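Local coordinates for protein methyltransferase (Streptococcus mutans, PDB 2B78) that is a putative S-adenosylmethionine-dependent methyltransferase that probably binds RNA, at residues Ser221-Gly233 / Ala249-Asp261. Residues are numbered along the deposited sequence; the frame is centred on the assembly and turned at random.
Sequences SYTAAFSVAAAMG and ALSLAHFEANHLD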
ATOM      1  N   SER A 221      12.857  -2.638   7.336  1.00 11.94           N
ATOM      2  CA  SER A 221      12.006  -2.047   8.374  1.00 12.76           C
ATOM      3  C   SER A 221      11.350  -0.693   8.083  1.00 12.61           C
ATOM      4  O   SER A 221      10.263  -0.409   8.596  1.00 12.59           O
ATOM      5  CB  SER A 221      12.828  -1.920   9.651  1.00 12.29           C
ATOM      6  OG  SER A 221      13.947  -1.093   9.391  1.00 15.43           O
ATOM      7  N   TYR A 222      12.021   0.133   7.283  1.00 12.11           N
ATOM      8  CA  TYR A 222      11.556   1.476   6.911  1.00 12.04           C
ATOM      9  C   TYR A 222      11.537   2.381   8.142  1.00 12.50           C
ATOM     10  O   TYR A 222      12.496   3.142   8.359  1.00 13.38           O
ATOM     11  CB  TYR A 222      10.180   1.416   6.217  1.00 10.00           C
ATOM     12  CG  TYR A 222       9.642   2.781   5.834  1.00  9.40           C
ATOM     13  CD1 TYR A 222      10.483   3.771   5.327  1.00  6.82           C
ATOM     14  CD2 TYR A 222       8.300   3.107   6.052  1.00  9.81           C
ATOM     15  CE1 TYR A 222      10.000   5.062   5.057  1.00  8.64           C
ATOM     16  CE2 TYR A 222       7.812   4.390   5.790  1.00 10.29           C
ATOM     17  CZ  TYR A 222       8.668   5.359   5.299  1.00  8.48           C
ATOM     18  OH  TYR A 222       8.197   6.633   5.090  1.00 10.75           O
ATOM     19  N   THR A 223      10.473   2.322   8.947  1.00 11.31           N
ATOM     20  CA  THR A 223      10.436   3.107  10.172  1.00 10.42           C
ATOM     21  C   THR A 223      10.148   2.165  11.340  1.00 11.00           C
ATOM     22  O   THR A 223       9.783   2.589  12.438  1.00  9.95           O
ATOM     23  CB  THR A 223       9.390   4.250  10.133  1.00 10.03           C
ATOM     24  OG1 THR A 223       8.067   3.711  10.034  1.00 11.13           O
ATOM     25  CG2 THR A 223       9.665   5.163   8.952  1.00  9.11           C
ATOM     26  N   ALA A 224      10.335   0.875  11.082  1.00 10.40           N
ATOM     27  CA  ALA A 224      10.150  -0.171  12.084  1.00 10.28           C
ATOM     28  C   ALA A 224       8.750  -0.244  12.686  1.00 10.23           C
ATOM     29  O   ALA A 224       8.599  -0.598  13.858  1.00  9.94           O
ATOM     30  CB  ALA A 224      11.178   0.005  13.194  1.00  9.64           C
ATOM     31  N   ALA A 225       7.725   0.085  11.901  1.00  9.46           N
ATOM     32  CA  ALA A 225       6.364   0.015  12.429  1.00  8.86           C
ATOM     33  C   ALA A 225       6.001  -1.416  12.869  1.00 10.20           C
ATOM     34  O   ALA A 225       5.239  -1.592  13.824  1.00 11.94           O
ATOM     35  CB  ALA A 225       5.365   0.522  11.391  1.00  8.53           C
ATOM     36  N   PHE A 226       6.520  -2.438  12.182  1.00  7.48           N
ATOM     37  CA  PHE A 226       6.229  -3.832  12.573  1.00  7.24           C
ATOM     38  C   PHE A 226       6.913  -4.158  13.897  1.00  7.40           C
ATOM     39  O   PHE A 226       6.398  -4.932  14.709  1.00  6.80           O
ATOM     40  CB  PHE A 226       6.739  -4.841  11.532  1.00  5.18           C
ATOM     41  CG  PHE A 226       5.891  -4.961  10.300  1.00  2.17           C
ATOM     42  CD1 PHE A 226       4.521  -5.191  10.385  1.00  1.39           C
ATOM     43  CD2 PHE A 226       6.484  -4.895   9.039  1.00  1.39           C
ATOM     44  CE1 PHE A 226       3.756  -5.359   9.229  1.00  3.00           C
ATOM     45  CE2 PHE A 226       5.733  -5.063   7.882  1.00  2.03           C
ATOM     46  CZ  PHE A 226       4.363  -5.296   7.975  1.00  2.05           C
ATOM     47  N   SER A 227       8.091  -3.575  14.105  1.00  8.39           N
ATOM     48  CA  SER A 227       8.849  -3.815  15.319  1.00  9.18           C
ATOM     49  C   SER A 227       8.155  -3.235  16.545  1.00 10.15           C
ATOM     50  O   SER A 227       8.080  -3.888  17.595  1.00  8.65           O
ATOM     51  CB  SER A 227      10.249  -3.222  15.175  1.00 10.31           C
ATOM     52  OG  SER A 227      10.918  -3.834  14.090  1.00 12.86           O
ATOM     53  N   VAL A 228       7.636  -2.015  16.416  1.00 11.30           N
ATOM     54  CA  VAL A 228       6.933  -1.386  17.526  1.00 11.73           C
ATOM     55  C   VAL A 228       5.655  -2.174  17.839  1.00 10.70           C
ATOM     56  O   VAL A 228       5.301  -2.357  19.004  1.00 11.53           O
ATOM     57  CB  VAL A 228       6.606   0.114  17.211  1.00 13.88           C
ATOM     58  CG1 VAL A 228       5.547   0.219  16.128  1.00 14.94           C
ATOM     59  CG2 VAL A 228       6.156   0.828  18.475  1.00 14.98           C
ATOM     60  N   ALA A 229       4.980  -2.660  16.800  1.00 10.19           N
ATOM     61  CA  ALA A 229       3.755  -3.450  16.967  1.00  9.20           C
ATOM     62  C   ALA A 229       4.080  -4.719  17.757  1.00  9.23           C
ATOM     63  O   ALA A 229       3.405  -5.067  18.739  1.00  8.44           O
ATOM     64  CB  ALA A 229       3.177  -3.819  15.588  1.00  6.60           C
ATOM     65  N   ALA A 230       5.125  -5.414  17.328  1.00  8.30           N
ATOM     66  CA  ALA A 230       5.545  -6.632  18.009  1.00 10.24           C
ATOM     67  C   ALA A 230       5.928  -6.339  19.464  1.00 10.38           C
ATOM     68  O   ALA A 230       5.614  -7.119  20.365  1.00 10.91           O
ATOM     69  CB  ALA A 230       6.719  -7.254  17.264  1.00  9.90           C
ATOM     70  N   ALA A 231       6.599  -5.213  19.692  1.00  9.85           N
ATOM     71  CA  ALA A 231       7.005  -4.824  21.038  1.00 10.85           C
ATOM     72  C   ALA A 231       5.782  -4.635  21.943  1.00 11.27           C
ATOM     73  O   ALA A 231       5.796  -5.031  23.116  1.00 10.22           O
ATOM     74  CB  ALA A 231       7.823  -3.524  20.979  1.00 10.91           C
ATOM     75  N   MET A 232       4.731  -4.020  21.395  1.00 12.22           N
ATOM     76  CA  MET A 232       3.501  -3.779  22.142  1.00 10.72           C
ATOM     77  C   MET A 232       2.732  -5.073  22.377  1.00 10.48           C
ATOM     78  O   MET A 232       1.815  -5.124  23.200  1.00  8.73           O
ATOM     79  CB  MET A 232       2.604  -2.784  21.396  1.00 11.73           C
ATOM     80  CG  MET A 232       3.126  -1.345  21.395  1.00 12.84           C
ATOM     81  SD  MET A 232       3.426  -0.704  23.053  1.00 14.67           S
ATOM     82  CE  MET A 232       1.738  -0.636  23.707  1.00 14.09           C
ATOM     83  N   GLY A 233       3.114  -6.110  21.638  1.00 10.43           N
ATOM     84  CA  GLY A 233       2.477  -7.410  21.761  1.00 11.37           C
ATOM     85  C   GLY A 233       3.347  -8.355  22.567  1.00 11.72           C
ATOM     86  O   GLY A 233       3.192  -9.573  22.495  1.00 12.58           O
ATOM     87  N   ALA A 249      16.006   7.805  13.492  1.00 12.15           N
ATOM     88  CA  ALA A 249      15.127   8.748  14.172  1.00 11.69           C
ATOM     89  C   ALA A 249      13.641   8.442  13.971  1.00 12.14           C
ATOM     90  O   ALA A 249      12.849   8.531  14.917  1.00 13.96           O
ATOM     91  CB  ALA A 249      15.437  10.169  13.710  1.00  9.45           C
ATOM     92  N   LEU A 250      13.268   8.078  12.747  1.00 11.95           N
ATOM     93  CA  LEU A 250      11.869   7.781  12.418  1.00 12.64           C
ATOM     94  C   LEU A 250      11.358   6.539  13.117  1.00 13.26           C
ATOM     95  O   LEU A 250      10.162   6.405  13.361  1.00 15.23           O
ATOM     96  CB  LEU A 250      11.692   7.612  10.909  1.00  9.28           C
ATOM     97  CG  LEU A 250      12.062   8.824  10.052  1.00 10.70           C
ATOM     98  CD1 LEU A 250      11.739   8.533   8.601  1.00  8.42           C
ATOM     99  CD2 LEU A 250      11.290  10.043  10.534  1.00  9.74           C
ATOM    100  N   SER A 251      12.258   5.612  13.421  1.00 13.22           N
ATOM    101  CA  SER A 251      11.858   4.398  14.111  1.00 11.95           C
ATOM    102  C   SER A 251      11.731   4.691  15.603  1.00 11.95           C
ATOM    103  O   SER A 251      10.794   4.239  16.261  1.00 14.38           O
ATOM    104  CB  SER A 251      12.889   3.289  13.863  1.00  8.62           C
ATOM    105  OG  SER A 251      12.945   2.963  12.487  1.00  4.63           O
ATOM    106  N   LEU A 252      12.676   5.460  16.131  1.00 12.04           N
ATOM    107  CA  LEU A 252      12.682   5.821  17.545  1.00 13.33           C
ATOM    108  C   LEU A 252      11.403   6.561  17.948  1.00 13.89           C
ATOM    109  O   LEU A 252      10.897   6.412  19.079  1.00 12.97           O
ATOM    110  CB  LEU A 252      13.906   6.706  17.847  1.00 13.62           C
ATOM    111  CG  LEU A 252      15.290   6.066  17.706  1.00 16.02           C
ATOM    112  CD1 LEU A 252      16.392   7.128  17.829  1.00 17.45           C
ATOM    113  CD2 LEU A 252      15.454   4.993  18.772  1.00 15.80           C
ATOM    114  N   ALA A 253      10.884   7.353  17.014  1.00 12.74           N
ATOM    115  CA  ALA A 253       9.681   8.141  17.244  1.00 13.45           C
ATOM    116  C   ALA A 253       8.468   7.305  17.629  1.00 12.48           C
ATOM    117  O   ALA A 253       7.665   7.738  18.448  1.00 14.05           O
ATOM    118  CB  ALA A 253       9.365   8.971  16.022  1.00 13.64           C
ATOM    119  N   HIS A 254       8.321   6.128  17.032  1.00 12.52           N
ATOM    120  CA  HIS A 254       7.188   5.252  17.350  1.00 11.73           C
ATOM    121  C   HIS A 254       7.365   4.663  18.749  1.00 11.34           C
ATOM    122  O   HIS A 254       6.429   4.635  19.556  1.00 12.03           O
ATOM    123  CB  HIS A 254       7.107   4.091  16.353  1.00 11.49           C
ATOM    124  CG  HIS A 254       6.866   4.512  14.938  1.00 11.33           C
ATOM    125  ND1 HIS A 254       7.413   3.844  13.863  1.00 13.21           N
ATOM    126  CD2 HIS A 254       6.106   5.501  14.418  1.00 10.66           C
ATOM    127  CE1 HIS A 254       6.999   4.404  12.741  1.00 13.24           C
ATOM    128  NE2 HIS A 254       6.202   5.414  13.052  1.00 13.86           N
ATOM    129  N   PHE A 255       8.572   4.183  19.028  1.00 11.67           N
ATOM    130  CA  PHE A 255       8.866   3.581  20.318  1.00 12.59           C
ATOM    131  C   PHE A 255       8.671   4.584  21.442  1.00 14.06           C
ATOM    132  O   PHE A 255       8.139   4.241  22.494  1.00 13.88           O
ATOM    133  CB  PHE A 255      10.297   3.025  20.330  1.00 11.93           C
ATOM    134  CG  PHE A 255      10.427   1.677  19.661  1.00 10.52           C
ATOM    135  CD1 PHE A 255      10.097   0.509  20.346  1.00 10.39           C
ATOM    136  CD2 PHE A 255      10.851   1.581  18.341  1.00 12.20           C
ATOM    137  CE1 PHE A 255      10.190  -0.744  19.720  1.00 11.87           C
ATOM    138  CE2 PHE A 255      10.949   0.337  17.702  1.00 12.14           C
ATOM    139  CZ  PHE A 255      10.617  -0.827  18.395  1.00 12.56           C
ATOM    140  N   GLU A 256       9.091   5.824  21.200  1.00 15.86           N
ATOM    141  CA  GLU A 256       8.957   6.895  22.180  1.00 17.40           C
ATOM    142  C   GLU A 256       7.481   7.227  22.438  1.00 15.77           C
ATOM    143  O   GLU A 256       7.066   7.424  23.584  1.00 14.35           O
ATOM    144  CB  GLU A 256       9.694   8.141  21.674  1.00 21.55           C
ATOM    145  CG  GLU A 256       9.521   9.400  22.529  1.00 29.80           C
ATOM    146  CD  GLU A 256      10.018   9.218  23.959  1.00 35.89           C
ATOM    147  OE1 GLU A 256      11.161   8.747  24.142  1.00 37.50           O
ATOM    148  OE2 GLU A 256       9.268   9.556  24.901  1.00 38.59           O
ATOM    149  N   ALA A 257       6.698   7.278  21.365  1.00 15.01           N
ATOM    150  CA  ALA A 257       5.271   7.605  21.454  1.00 14.68           C
ATOM    151  C   ALA A 257       4.523   6.594  22.295  1.00 14.41           C
ATOM    152  O   ALA A 257       3.494   6.915  22.891  1.00 17.19           O
ATOM    153  CB  ALA A 257       4.661   7.657  20.064  1.00 13.07           C
ATOM    154  N   ASN A 258       5.036   5.366  22.336  1.00 14.28           N
ATOM    155  CA  ASN A 258       4.402   4.305  23.106  1.00 12.93           C
ATOM    156  C   ASN A 258       5.127   4.031  24.416  1.00 13.35           C
ATOM    157  O   ASN A 258       4.891   3.019  25.073  1.00 13.68           O
ATOM    158  CB  ASN A 258       4.313   3.044  22.251  1.00 12.94           C
ATOM    159  CG  ASN A 258       3.437   3.242  21.027  1.00 13.22           C
ATOM    160  OD1 ASN A 258       3.923   3.290  19.896  1.00 14.19           O
ATOM    161  ND2 ASN A 258       2.131   3.376  21.255  1.00 11.04           N
ATOM    162  N   HIS A 259       6.018   4.950  24.776  1.00 14.62           N
ATOM    163  CA  HIS A 259       6.794   4.885  26.007  1.00 16.21           C
ATOM    164  C   HIS A 259       7.448   3.526  26.245  1.00 16.24           C
ATOM    165  O   HIS A 259       7.442   3.013  27.358  1.00 15.14           O
ATOM    166  CB  HIS A 259       5.899   5.243  27.190  1.00 18.84           C
ATOM    167  CG  HIS A 259       5.037   6.444  26.947  1.00 22.00           C
ATOM    168  ND1 HIS A 259       5.556   7.705  26.746  1.00 23.73           N
ATOM    169  CD2 HIS A 259       3.693   6.567  26.827  1.00 22.06           C
ATOM    170  CE1 HIS A 259       4.569   8.553  26.512  1.00 23.08           C
ATOM    171  NE2 HIS A 259       3.429   7.888  26.555  1.00 23.80           N
ATOM    172  N   LEU A 260       8.022   2.954  25.193  1.00 16.94           N
ATOM    173  CA  LEU A 260       8.680   1.658  25.294  1.00 17.39           C
ATOM    174  C   LEU A 260      10.170   1.785  25.593  1.00 16.73           C
ATOM    175  O   LEU A 260      10.863   2.578  24.967  1.00 18.11           O
ATOM    176  CB  LEU A 260       8.501   0.881  23.987  1.00 15.63           C
ATOM    177  CG  LEU A 260       7.098   0.348  23.675  1.00 14.80           C
ATOM    178  CD1 LEU A 260       7.006   0.019  22.191  1.00 11.17           C
ATOM    179  CD2 LEU A 260       6.800  -0.870  24.531  1.00 13.95           C
ATOM    180  N   ASP A 261      10.660   1.015  26.560  1.00 16.39           N
ATOM    181  CA  ASP A 261      12.084   1.037  26.869  1.00 16.04           C
ATOM    182  C   ASP A 261      12.730   0.210  25.765  1.00 15.41           C
ATOM    183  O   ASP A 261      12.253  -0.874  25.439  1.00 15.71           O
ATOM    184  CB  ASP A 261      12.358   0.400  28.220  1.00 17.85           C
ATOM    185  CG  ASP A 261      13.844   0.274  28.502  1.00 21.18           C
ATOM    186  OD1 ASP A 261      14.456  -0.706  28.039  1.00 22.81           O
ATOM    187  OD2 ASP A 261      14.400   1.164  29.174  1.00 23.56           O
TER
HETATM  188  O   HOH W   1      14.212   0.640  11.579  1.00 13.63           O
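Two neighbouring helices of the Rossmann-like methyltransferase fold pack here, each following a parallel strand of the central sheet (215-219 and 237-242); their axes come within 9.4 Å and run nearly parallel, crossing at -24°. At the N-terminal end, the turn before helix 225-232 meets H254. The T223 carbonyl O accepts a weak hydrogen bond from H254 ND1 (3.0 Å), bent to 125° at the hydrogen, and also receives a CA-H...O contact from S251 CA. T223 OG1, itself hydrogen-bonded to G194 O, lies at the edge of the imidazole, in its plane, 3.0 Å from H254 CE1. The hydrogen bond from H254 NE2 to N184 O, helped by the weak one at ND1, would limit rotation of the ring. This end borders the cofactor site: Y222 N is hydrogen-bonded to OD1 of D242, a residue seen binding S-adenosylhomocysteine. Further along, V228 CB sits over the centre of the F255 ring, 4.2 Å above its plane, while A231 CB approaches F255 CE1 obliquely. A Schellman motif with H259 as C-prime residue ends the second helix, L260 N hydrogen-bonding F255 O, and sets L260 toward helix 225-232, its CD1 lying 3.8 Å from A231 CB. M232, bent at chi2 and chi3, brings SD to 3.7 Å from L260 CD2.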